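Local structure of putative isochorismatase (Burkholderia xenovorans, 3OQP) at residues 34-45 and 75-83; 131-142 and 172-182. The protein is a putative isochorismatase of the cysteine-hydrolase type, probably hydrolysing a small molecule whose identity is not established. One frame throughout, in Å; residues are numbered along the deposited sequence. Where two conformers were deposited one is given.

In the fold
Both contacts belong to one alpha/beta fold, in which helices pack around a six-stranded parallel sheet of order 3-2-1-4-5-6. Interaction 1 lies between helix 30-47 and the loop around helix 76-79, which leads into edge strand 85-89; it is apolar toward the sheet and charged toward solvent. Interaction 2, nearer the centre of the chain, pairs strand 136-140 with the opposite edge strand, 175-177; because these are sheet neighbours, backbone bonds carry most of it, with D142 and T179 at one end and a weak E138-W182 bond from mid-strand. The two meet where helix 30-47 lies beside helix 179-188: R39 makes a salt bridge to D180, and N36 probably donates to the carbonyl oxygen of D142.

Interaction 1: residues 34-45 and 75-83; sequences LANIARAMDAAR and HPVVSERAR
A38 and V77 form the closest pass of the two backbones, and the small methyl of A38 lets the short helix 76-79 come near helix 30-47. V77 is the bump here: in the conformer given, its CG1 sits 3.8 Å from A38 CB and also reaches CG2 of I37, while CG2 lies against the backbone oxygen of L34. One turn toward the start of the helix, the forked end of L34 rests on the imidazole of H75, with CD1 4.1 Å from the ring centroid in a CH-pi contact. P76 CD lies over the opposite face of that ring, and H75 ND1 accepts from the backbone N of V77 as an N-cap.

M41, a selenomethionine, packs between R81, V77 and V78, and also touches I53 of strand 51-56 and V11 of strand 7-12; a long flexible side chain suits so many neighbours. Its last torsion (chi3 71°) swings CE to 3.8 Å from R81 CB, while SE lies near V77 and V78.

R81 forms the outer lid. Extended from CG to NE, it lays its guanidinium flat over A38, whose CB is 3.4 Å above the plane. R81 NE donates to D42 OD1 at 2.8 Å, and R81 NH2 to D42 OD2 at 3.1 Å, a side-on salt bridge. The two planes are 35° apart. R81 NH1 turns back to V77 O at 3.0 Å. Beyond it, A82 CB sits over one face of the R45 guanidinium.

The contact thus joins a helix packed on the parallel sheet of the alpha/beta fold to the short N-capped helix and the loop leading to edge strand 85-89. Its chemistry is layered: apolar groups face the sheet, while the bonds to D42 and V77 O fix the rotation of R81, tying the loop to both helices.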
loop_
_atom_site.group_PDB
_atom_site.type_symbol
_atom_site.label_atom_id
_atom_site.label_comp_id
_atom_site.label_asym_id
_atom_site.label_seq_id
_atom_site.Cartn_x
_atom_site.Cartn_y
_atom_site.Cartn_z
ATOM N N LEU A 34 11.652 -8.501 -16.696
ATOM C CA LEU A 34 12.728 -9.442 -16.361
ATOM C C LEU A 34 14.062 -8.927 -16.867
ATOM O O LEU A 34 15.066 -8.996 -16.134
ATOM C CB LEU A 34 12.461 -10.838 -16.940
ATOM C CG LEU A 34 11.399 -11.646 -16.236
ATOM C CD1 LEU A 34 10.974 -12.825 -17.101
ATOM C CD2 LEU A 34 11.871 -12.159 -14.862
ATOM N N ALA A 35 14.082 -8.399 -18.092
ATOM C CA ALA A 35 15.319 -7.876 -18.650
ATOM C C ALA A 35 15.853 -6.690 -17.838
ATOM O O ALA A 35 17.057 -6.561 -17.645
ATOM C CB ALA A 35 15.130 -7.505 -20.119
ATOM N N ASN A 36 14.950 -5.849 -17.346
ATOM C CA ASN A 36 15.386 -4.698 -16.580
ATOM C C ASN A 36 15.861 -5.034 -15.196
ATOM O O ASN A 36 16.782 -4.449 -14.671
ATOM C CB ASN A 36 14.267 -3.661 -16.534
ATOM C CG ASN A 36 14.133 -2.911 -17.828
ATOM O OD1 ASN A 36 15.129 -2.763 -18.573
ATOM N ND2 ASN A 36 12.937 -2.523 -18.157
ATOM N N ILE A 37 15.241 -6.051 -14.610
ATOM C CA ILE A 37 15.690 -6.646 -13.310
ATOM C C ILE A 37 17.138 -7.083 -13.499
ATOM O O ILE A 37 18.004 -6.802 -12.648
ATOM C CB ILE A 37 14.784 -7.824 -12.812
ATOM C CG1 ILE A 37 13.433 -7.272 -12.311
ATOM C CG2 ILE A 37 15.410 -8.615 -11.666
ATOM C CD1 ILE A 37 12.283 -8.247 -12.303
ATOM N N ALA A 38 17.405 -7.829 -14.570
ATOM C CA ALA A 38 18.758 -8.347 -14.811
ATOM C C ALA A 38 19.749 -7.183 -14.978
ATOM O O ALA A 38 20.853 -7.240 -14.502
ATOM C CB ALA A 38 18.779 -9.249 -16.053
ATOM N N ARG A 39 19.373 -6.150 -15.739
ATOM C CA ARG A 39 20.256 -4.973 -15.923
ATOM C C ARG A 39 20.512 -4.310 -14.588
ATOM O O ARG A 39 21.641 -3.968 -14.291
ATOM C CB ARG A 39 19.680 -3.958 -16.894
ATOM C CG ARG A 39 19.637 -4.373 -18.336
ATOM C CD ARG A 39 19.490 -3.175 -19.283
ATOM N NE ARG A 39 18.309 -2.477 -19.041
ATOM C CZ ARG A 39 18.200 -1.154 -18.882
ATOM N NH1 ARG A 39 19.217 -0.323 -18.866
ATOM N NH2 ARG A 39 17.005 -0.699 -18.725
ATOM N N ALA A 40 19.467 -4.155 -13.785
ATOM C CA ALA A 40 19.642 -3.520 -12.484
ATOM C C ALA A 40 20.589 -4.323 -11.570
ATOM O O ALA A 40 21.474 -3.741 -10.955
ATOM C CB ALA A 40 18.284 -3.340 -11.776
HETATM N N MSE A 41 20.446 -5.648 -11.602
HETATM C CA MSE A 41 21.327 -6.522 -10.823
HETATM C C MSE A 41 22.772 -6.427 -11.329
HETATM O O MSE A 41 23.698 -6.320 -10.542
HETATM C CB MSE A 41 20.869 -7.982 -10.911
HETATM C CG MSE A 41 19.530 -8.217 -10.140
HETATM SE SE MSE A 41 18.920 -9.950 -10.278
HETATM C CE MSE A 41 20.128 -10.740 -9.277
ATOM N N ASP A 42 22.974 -6.412 -12.649
ATOM C CA ASP A 42 24.319 -6.345 -13.201
ATOM C C ASP A 42 24.951 -5.010 -12.910
ATOM O O ASP A 42 26.142 -4.916 -12.620
ATOM C CB ASP A 42 24.280 -6.613 -14.696
ATOM C CG ASP A 42 23.967 -8.037 -15.030
ATOM O OD1 ASP A 42 24.072 -8.936 -14.155
ATOM O OD2 ASP A 42 23.560 -8.340 -16.200
ATOM N N ALA A 43 24.160 -3.947 -13.026
ATOM C CA ALA A 43 24.640 -2.613 -12.724
ATOM C C ALA A 43 24.987 -2.497 -11.252
ATOM O O ALA A 43 26.025 -1.902 -10.900
ATOM C CB ALA A 43 23.597 -1.577 -13.120
ATOM N N ALA A 44 24.125 -3.032 -10.390
ATOM C CA ALA A 44 24.372 -2.988 -8.931
ATOM C C ALA A 44 25.685 -3.678 -8.608
ATOM O O ALA A 44 26.493 -3.157 -7.831
ATOM C CB ALA A 44 23.224 -3.676 -8.191
ATOM N N ARG A 45 25.909 -4.866 -9.171
ATOM C CA ARG A 45 27.127 -5.641 -8.849
ATOM C C ARG A 45 28.364 -4.836 -9.277
ATOM O O ARG A 45 29.328 -4.738 -8.542
ATOM C CB ARG A 45 27.032 -7.008 -9.473
ATOM C CG ARG A 45 28.218 -7.940 -9.067
ATOM C CD ARG A 45 28.128 -9.356 -9.658
ATOM N NE ARG A 45 29.250 -10.182 -9.169
ATOM C CZ ARG A 45 29.622 -11.365 -9.682
ATOM N NH1 ARG A 45 28.977 -11.904 -10.728
ATOM N NH2 ARG A 45 30.658 -12.025 -9.139
ATOM N N HIS A 75 13.428 -17.404 -10.843
ATOM C CA HIS A 75 13.585 -17.383 -12.295
ATOM C C HIS A 75 15.063 -17.390 -12.633
ATOM O O HIS A 75 15.856 -16.835 -11.894
ATOM C CB HIS A 75 12.925 -16.170 -12.872
ATOM C CG HIS A 75 12.880 -16.153 -14.355
ATOM N ND1 HIS A 75 13.921 -15.670 -15.119
ATOM C CD2 HIS A 75 11.929 -16.579 -15.218
ATOM C CE1 HIS A 75 13.579 -15.745 -16.399
ATOM N NE2 HIS A 75 12.400 -16.340 -16.489
ATOM N N PRO A 76 15.463 -18.028 -13.749
ATOM C CA PRO A 76 16.858 -17.955 -14.169
ATOM C C PRO A 76 17.563 -16.582 -14.182
ATOM O O PRO A 76 18.751 -16.521 -13.943
ATOM C CB PRO A 76 16.806 -18.545 -15.599
ATOM C CG PRO A 76 15.722 -19.553 -15.516
ATOM C CD PRO A 76 14.672 -18.903 -14.646
ATOM N N VAL A 77 16.839 -15.476 -14.359
ATOM C CA VAL A 77 17.455 -14.143 -14.250
ATOM C C VAL A 77 18.113 -13.908 -12.890
ATOM O O VAL A 77 19.170 -13.286 -12.781
ATOM C CB VAL A 77 16.432 -12.975 -14.514
ATOM C CG1 VAL A 77 16.899 -11.695 -13.876
ATOM C CG2 VAL A 77 16.240 -12.750 -15.982
ATOM N N VAL A 78 17.445 -14.383 -11.844
ATOM C CA VAL A 78 18.008 -14.341 -10.507
ATOM C C VAL A 78 18.978 -15.458 -10.292
ATOM O O VAL A 78 20.107 -15.230 -9.889
ATOM C CB VAL A 78 16.909 -14.459 -9.414
ATOM C CG1 VAL A 78 17.563 -14.626 -8.034
ATOM C CG2 VAL A 78 16.032 -13.239 -9.477
ATOM N N SER A 79 18.550 -16.672 -10.609
ATOM C CA SER A 79 19.297 -17.835 -10.123
ATOM C C SER A 79 20.675 -17.947 -10.763
ATOM O O SER A 79 21.590 -18.554 -10.169
ATOM C CB SER A 79 18.492 -19.111 -10.301
ATOM O OG SER A 79 18.395 -19.472 -11.658
ATOM N N GLU A 80 20.851 -17.401 -11.960
ATOM C CA GLU A 80 22.158 -17.477 -12.588
ATOM C C GLU A 80 23.059 -16.283 -12.281
ATOM O O GLU A 80 24.152 -16.161 -12.853
ATOM C CB GLU A 80 22.002 -17.713 -14.062
ATOM C CG GLU A 80 21.181 -18.975 -14.361
ATOM C CD GLU A 80 21.717 -20.232 -13.686
ATOM O OE1 GLU A 80 22.917 -20.530 -13.902
ATOM O OE2 GLU A 80 20.940 -20.900 -12.935
ATOM N N ARG A 81 22.641 -15.436 -11.339
ATOM C CA ARG A 81 23.434 -14.280 -10.936
ATOM C C ARG A 81 23.864 -14.347 -9.481
ATOM O O ARG A 81 23.246 -15.057 -8.675
ATOM C CB ARG A 81 22.619 -13.003 -11.129
ATOM C CG ARG A 81 22.504 -12.589 -12.607
ATOM C CD ARG A 81 21.721 -11.301 -12.860
ATOM N NE ARG A 81 21.981 -10.818 -14.209
ATOM C CZ ARG A 81 21.534 -11.397 -15.299
ATOM N NH1 ARG A 81 20.628 -12.369 -15.285
ATOM N NH2 ARG A 81 21.896 -10.895 -16.451
ATOM N N ALA A 82 24.909 -13.578 -9.164
ATOM C CA ALA A 82 25.378 -13.433 -7.791
ATOM C C ALA A 82 24.386 -12.616 -6.976
ATOM O O ALA A 82 23.493 -11.939 -7.517
ATOM C CB ALA A 82 26.716 -12.766 -7.772
ATOM N N ARG A 83 24.520 -12.705 -5.665
ATOM C CA ARG A 83 23.727 -11.898 -4.763
ATOM C C ARG A 83 24.550 -11.667 -3.507
ATOM O O ARG A 83 25.476 -12.451 -3.193
ATOM C CB ARG A 83 22.405 -12.586 -4.358
ATOM C CG ARG A 83 22.623 -13.946 -3.654
ATOM C CD ARG A 83 21.324 -14.554 -3.255
ATOM N NE ARG A 83 21.513 -15.715 -2.384
ATOM C CZ ARG A 83 20.947 -16.897 -2.554
ATOM N NH1 ARG A 83 20.124 -17.142 -3.584
ATOM N NH2 ARG A 83 21.204 -17.838 -1.651
HETATM O O HOH W 1 26.128 -12.124 -11.405
#

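Interaction 2: residues 131-142 and 172-182; sequences VHSGLAVEFLHD and RFAAVASTDEW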
loop_
_atom_site.group_PDB
_atom_site.type_symbol
_atom_site.label_atom_id
_atom_site.label_comp_id
_atom_site.label_asym_id
_atom_site.label_seq_id
_atom_site.Cartn_x
_atom_site.Cartn_y
_atom_site.Cartn_z
ATOM N N VAL A 131 9.477 2.858 4.416
ATOM C CA VAL A 131 9.231 4.303 4.609
ATOM C C VAL A 131 8.985 4.626 6.092
ATOM O O VAL A 131 9.524 5.589 6.621
ATOM C CB VAL A 131 8.033 4.799 3.733
ATOM C CG1 VAL A 131 7.570 6.231 4.165
ATOM C CG2 VAL A 131 8.424 4.670 2.273
ATOM N N HIS A 132 8.149 3.831 6.746
ATOM C CA HIS A 132 7.792 4.132 8.133
ATOM C C HIS A 132 8.904 3.762 9.110
ATOM O O HIS A 132 8.842 4.171 10.283
ATOM C CB HIS A 132 6.471 3.450 8.497
ATOM C CG HIS A 132 5.297 4.085 7.863
ATOM N ND1 HIS A 132 4.818 3.709 6.628
ATOM C CD2 HIS A 132 4.501 5.085 8.300
ATOM C CE1 HIS A 132 3.790 4.473 6.334
ATOM N NE2 HIS A 132 3.563 5.297 7.339
ATOM N N SER A 133 9.944 3.093 8.634
ATOM C CA SER A 133 11.179 2.821 9.395
ATOM C C SER A 133 12.239 3.923 9.197
ATOM O O SER A 133 13.277 3.911 9.831
ATOM C CB SER A 133 11.801 1.473 9.040
ATOM O OG SER A 133 12.626 1.518 7.871
ATOM N N GLY A 134 11.984 4.857 8.308
ATOM C CA GLY A 134 12.956 5.898 8.037
ATOM C C GLY A 134 13.879 5.735 6.844
ATOM O O GLY A 134 14.775 6.550 6.643
ATOM N N LEU A 135 13.681 4.700 6.061
ATOM C CA LEU A 135 14.481 4.537 4.834
ATOM C C LEU A 135 13.869 5.362 3.713
ATOM O O LEU A 135 12.636 5.482 3.625
ATOM C CB LEU A 135 14.488 3.073 4.412
ATOM C CG LEU A 135 15.274 2.097 5.265
ATOM C CD1 LEU A 135 14.953 0.662 4.852
ATOM C CD2 LEU A 135 16.746 2.430 5.011
ATOM N N ALA A 136 14.725 5.927 2.854
ATOM C CA ALA A 136 14.272 6.416 1.561
ATOM C C ALA A 136 14.049 5.210 0.677
ATOM O O ALA A 136 14.720 4.178 0.871
ATOM C CB ALA A 136 15.326 7.334 0.982
ATOM N N VAL A 137 13.124 5.302 -0.266
ATOM C CA VAL A 137 12.796 4.179 -1.111
ATOM C C VAL A 137 12.779 4.651 -2.559
ATOM O O VAL A 137 12.368 5.798 -2.862
ATOM C CB VAL A 137 11.413 3.601 -0.783
ATOM C CG1 VAL A 137 11.041 2.451 -1.780
ATOM C CG2 VAL A 137 11.391 3.103 0.655
ATOM N N GLU A 138 13.268 3.821 -3.460
ATOM C CA GLU A 138 13.172 4.008 -4.898
ATOM C C GLU A 138 12.401 2.811 -5.461
ATOM O O GLU A 138 12.475 1.676 -4.943
ATOM C CB GLU A 138 14.574 4.082 -5.508
ATOM C CG GLU A 138 15.353 5.277 -4.956
ATOM C CD GLU A 138 16.802 5.321 -5.340
ATOM O OE1 GLU A 138 17.423 4.254 -5.512
ATOM O OE2 GLU A 138 17.343 6.455 -5.409
ATOM N N PHE A 139 11.636 3.054 -6.533
ATOM C CA PHE A 139 10.804 2.001 -7.178
ATOM C C PHE A 139 11.029 2.081 -8.668
ATOM O O PHE A 139 10.810 3.163 -9.267
ATOM C CB PHE A 139 9.329 2.244 -6.836
ATOM C CG PHE A 139 8.357 1.314 -7.501
ATOM C CD1 PHE A 139 8.140 0.046 -7.020
ATOM C CD2 PHE A 139 7.630 1.728 -8.601
ATOM C CE1 PHE A 139 7.225 -0.750 -7.643
ATOM C CE2 PHE A 139 6.701 0.842 -9.192
ATOM C CZ PHE A 139 6.542 -0.379 -8.732
ATOM N N LEU A 140 11.527 0.992 -9.258
ATOM C CA LEU A 140 11.831 0.942 -10.662
ATOM C C LEU A 140 10.587 0.467 -11.435
ATOM O O LEU A 140 10.257 -0.737 -11.429
ATOM C CB LEU A 140 13.073 0.093 -10.942
ATOM C CG LEU A 140 14.298 0.556 -10.151
ATOM C CD1 LEU A 140 15.571 -0.180 -10.603
ATOM C CD2 LEU A 140 14.484 2.088 -10.113
ATOM N N HIS A 141 9.892 1.421 -12.088
ATOM C CA HIS A 141 8.551 1.154 -12.614
ATOM C C HIS A 141 8.597 0.144 -13.783
ATOM O O HIS A 141 7.564 -0.393 -14.172
ATOM C CB HIS A 141 7.825 2.420 -12.999
ATOM C CG HIS A 141 8.490 3.161 -14.089
ATOM N ND1 HIS A 141 8.515 2.686 -15.370
ATOM C CD2 HIS A 141 9.169 4.317 -14.070
ATOM C CE1 HIS A 141 9.110 3.605 -16.123
ATOM N NE2 HIS A 141 9.565 4.569 -15.350
ATOM N N ASP A 142 9.758 -0.053 -14.377
ATOM C CA ASP A 142 9.919 -0.925 -15.544
ATOM C C ASP A 142 10.603 -2.246 -15.185
ATOM O O ASP A 142 10.895 -3.060 -16.073
ATOM C CB ASP A 142 10.611 -0.146 -16.655
ATOM C CG ASP A 142 12.013 0.289 -16.290
ATOM O OD1 ASP A 142 12.494 -0.030 -15.219
ATOM O OD2 ASP A 142 12.583 1.035 -17.132
ATOM N N ARG A 172 4.357 10.175 -2.544
ATOM C CA ARG A 172 4.638 10.174 -1.137
ATOM C C ARG A 172 5.676 9.166 -0.666
ATOM O O ARG A 172 6.395 9.463 0.290
ATOM C CB ARG A 172 3.306 9.923 -0.400
ATOM C CG ARG A 172 3.432 9.770 1.117
ATOM C CD ARG A 172 3.863 11.127 1.721
ATOM N NE ARG A 172 4.127 11.086 3.177
ATOM C CZ ARG A 172 5.259 10.667 3.749
ATOM N NH1 ARG A 172 6.266 10.140 3.042
ATOM N NH2 ARG A 172 5.406 10.744 5.063
ATOM N N PHE A 173 5.714 7.964 -1.260
ATOM C CA PHE A 173 6.443 6.883 -0.653
ATOM C C PHE A 173 7.824 6.587 -1.243
ATOM O O PHE A 173 8.679 6.058 -0.542
ATOM C CB PHE A 173 5.601 5.594 -0.708
ATOM C CG PHE A 173 4.304 5.694 0.048
ATOM C CD1 PHE A 173 4.291 5.433 1.377
ATOM C CD2 PHE A 173 3.121 6.150 -0.535
ATOM C CE1 PHE A 173 3.130 5.571 2.120
ATOM C CE2 PHE A 173 1.974 6.265 0.180
ATOM C CZ PHE A 173 1.979 5.982 1.518
ATOM N N ALA A 174 8.060 6.873 -2.501
ATOM C CA ALA A 174 9.261 6.429 -3.182
ATOM C C ALA A 174 9.576 7.371 -4.309
ATOM O O ALA A 174 8.680 8.103 -4.826
ATOM C CB ALA A 174 9.044 5.010 -3.761
ATOM N N ALA A 175 10.842 7.391 -4.732
ATOM C CA ALA A 175 11.221 7.956 -6.007
ATOM C C ALA A 175 11.038 6.875 -7.045
ATOM O O ALA A 175 11.730 5.847 -7.023
ATOM C CB ALA A 175 12.664 8.403 -6.002
ATOM N N VAL A 176 10.090 7.161 -7.955
ATOM C CA VAL A 176 9.716 6.248 -9.046
ATOM C C VAL A 176 10.515 6.601 -10.278
ATOM O O VAL A 176 10.530 7.776 -10.688
ATOM C CB VAL A 176 8.225 6.292 -9.309
ATOM C CG1 VAL A 176 7.817 5.392 -10.525
ATOM C CG2 VAL A 176 7.401 5.933 -8.050
ATOM N N ALA A 177 11.232 5.661 -10.871
ATOM C CA ALA A 177 12.123 5.952 -11.990
ATOM C C ALA A 177 12.303 4.775 -12.856
ATOM O O ALA A 177 12.007 3.635 -12.456
ATOM C CB ALA A 177 13.493 6.465 -11.488
ATOM N N SER A 178 12.847 4.954 -14.042
ATOM C CA SER A 178 13.209 3.855 -14.893
ATOM C C SER A 178 14.526 3.237 -14.416
ATOM O O SER A 178 15.314 3.868 -13.723
ATOM C CB SER A 178 13.350 4.298 -16.333
ATOM O OG SER A 178 14.478 5.161 -16.478
ATOM N N THR A 179 14.765 2.033 -14.890
ATOM C CA THR A 179 16.038 1.369 -14.641
ATOM C C THR A 179 17.201 2.164 -15.216
ATOM O O THR A 179 18.225 2.323 -14.571
ATOM C CB THR A 179 15.977 -0.075 -15.176
ATOM O OG1 THR A 179 14.989 -0.826 -14.448
ATOM C CG2 THR A 179 17.330 -0.798 -14.991
ATOM N N ASP A 180 17.005 2.763 -16.406
ATOM C CA ASP A 180 18.066 3.568 -17.005
ATOM C C ASP A 180 18.425 4.765 -16.085
ATOM O O ASP A 180 19.619 5.054 -15.846
ATOM C CB ASP A 180 17.661 4.176 -18.357
ATOM C CG ASP A 180 17.125 3.185 -19.370
ATOM O OD1 ASP A 180 17.725 2.092 -19.521
ATOM O OD2 ASP A 180 16.123 3.584 -20.066
ATOM N N GLU A 181 17.374 5.404 -15.574
ATOM C CA GLU A 181 17.467 6.539 -14.668
ATOM C C GLU A 181 18.195 6.197 -13.362
ATOM O O GLU A 181 19.036 6.945 -12.894
ATOM C CB GLU A 181 16.059 7.085 -14.394
ATOM C CG GLU A 181 15.483 7.802 -15.584
ATOM C CD GLU A 181 14.035 8.281 -15.484
ATOM O OE1 GLU A 181 13.139 7.773 -14.758
ATOM O OE2 GLU A 181 13.792 9.242 -16.252
ATOM N N TRP A 182 17.896 5.030 -12.823
ATOM C CA TRP A 182 18.524 4.518 -11.592
ATOM C C TRP A 182 19.995 4.241 -11.809
ATOM O O TRP A 182 20.846 4.668 -11.001
ATOM C CB TRP A 182 17.815 3.266 -11.088
ATOM C CG TRP A 182 18.373 2.811 -9.817
ATOM C CD1 TRP A 182 18.166 3.395 -8.617
ATOM C CD2 TRP A 182 19.226 1.671 -9.613
ATOM N NE1 TRP A 182 18.842 2.666 -7.648
ATOM C CE2 TRP A 182 19.498 1.608 -8.237
ATOM C CE3 TRP A 182 19.789 0.695 -10.458
ATOM C CZ2 TRP A 182 20.273 0.582 -7.686
ATOM C CZ3 TRP A 182 20.561 -0.304 -9.901
ATOM C CH2 TRP A 182 20.831 -0.323 -8.546
HETATM O O HOH W 2 11.145 7.395 0.012
HETATM O O HOH W 3 10.636 7.111 -15.796
#
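OD1 of D142 is gripped twice by T179: the hydroxyl OG1 donates to it at 2.7 Å and the backbone N at 3.1 Å, the two arriving from opposite faces of the carboxylate plane. The same N has a weak second bond to OD2. D142 is turned for this by its first torsion, which sets CG between the backbone N and the carbonyl carbon (chi1 63°). Aspartate is apt here because its short chain meets the first turn of helix 179-188, where N-H groups lack helical acceptors; S178 and E181 serve that same end as a capping box.

Behind this corner, strands 136-140 and 175-177 run parallel, 22° apart, as edge neighbours joined through helix 158-173 in a beta-alpha-beta crossover. Four bonds stitch them, A175 N to V137 O, F139 N to A175 O, A177 N to F139 O and H141 N to A177 O, of 2.8 to 3.1 Å. Before the first of these, at the start of the strands, a water links V137 N to F173 O.

On one face F139 and V176 lie side by side, V176 CG1 meeting the phenyl edge 4.1 Å from F139 CD2. On the other, the small A175 and A177 accompany E138 and L140. L140 reaches W182, with CD2 3.7 Å from its CB and CD1 over the indole face toward the rim. E138 approaches the indole edge, the planes 87° apart, and OE1 takes a weak bond from W182 NE1 at 3.0 Å; its stronger partners are T113, and R7 through a salt bridge. At the start of the segments, V131 packs against F173, near the second subunit.

The salt bridge to R7 probably helps keep the buried E138 carboxylate ionised. E138 links strands 7-12, 111-115 and 136-140, and more weakly helix 179-188 through W182, while D142 fastens the strand's end to that helix's start.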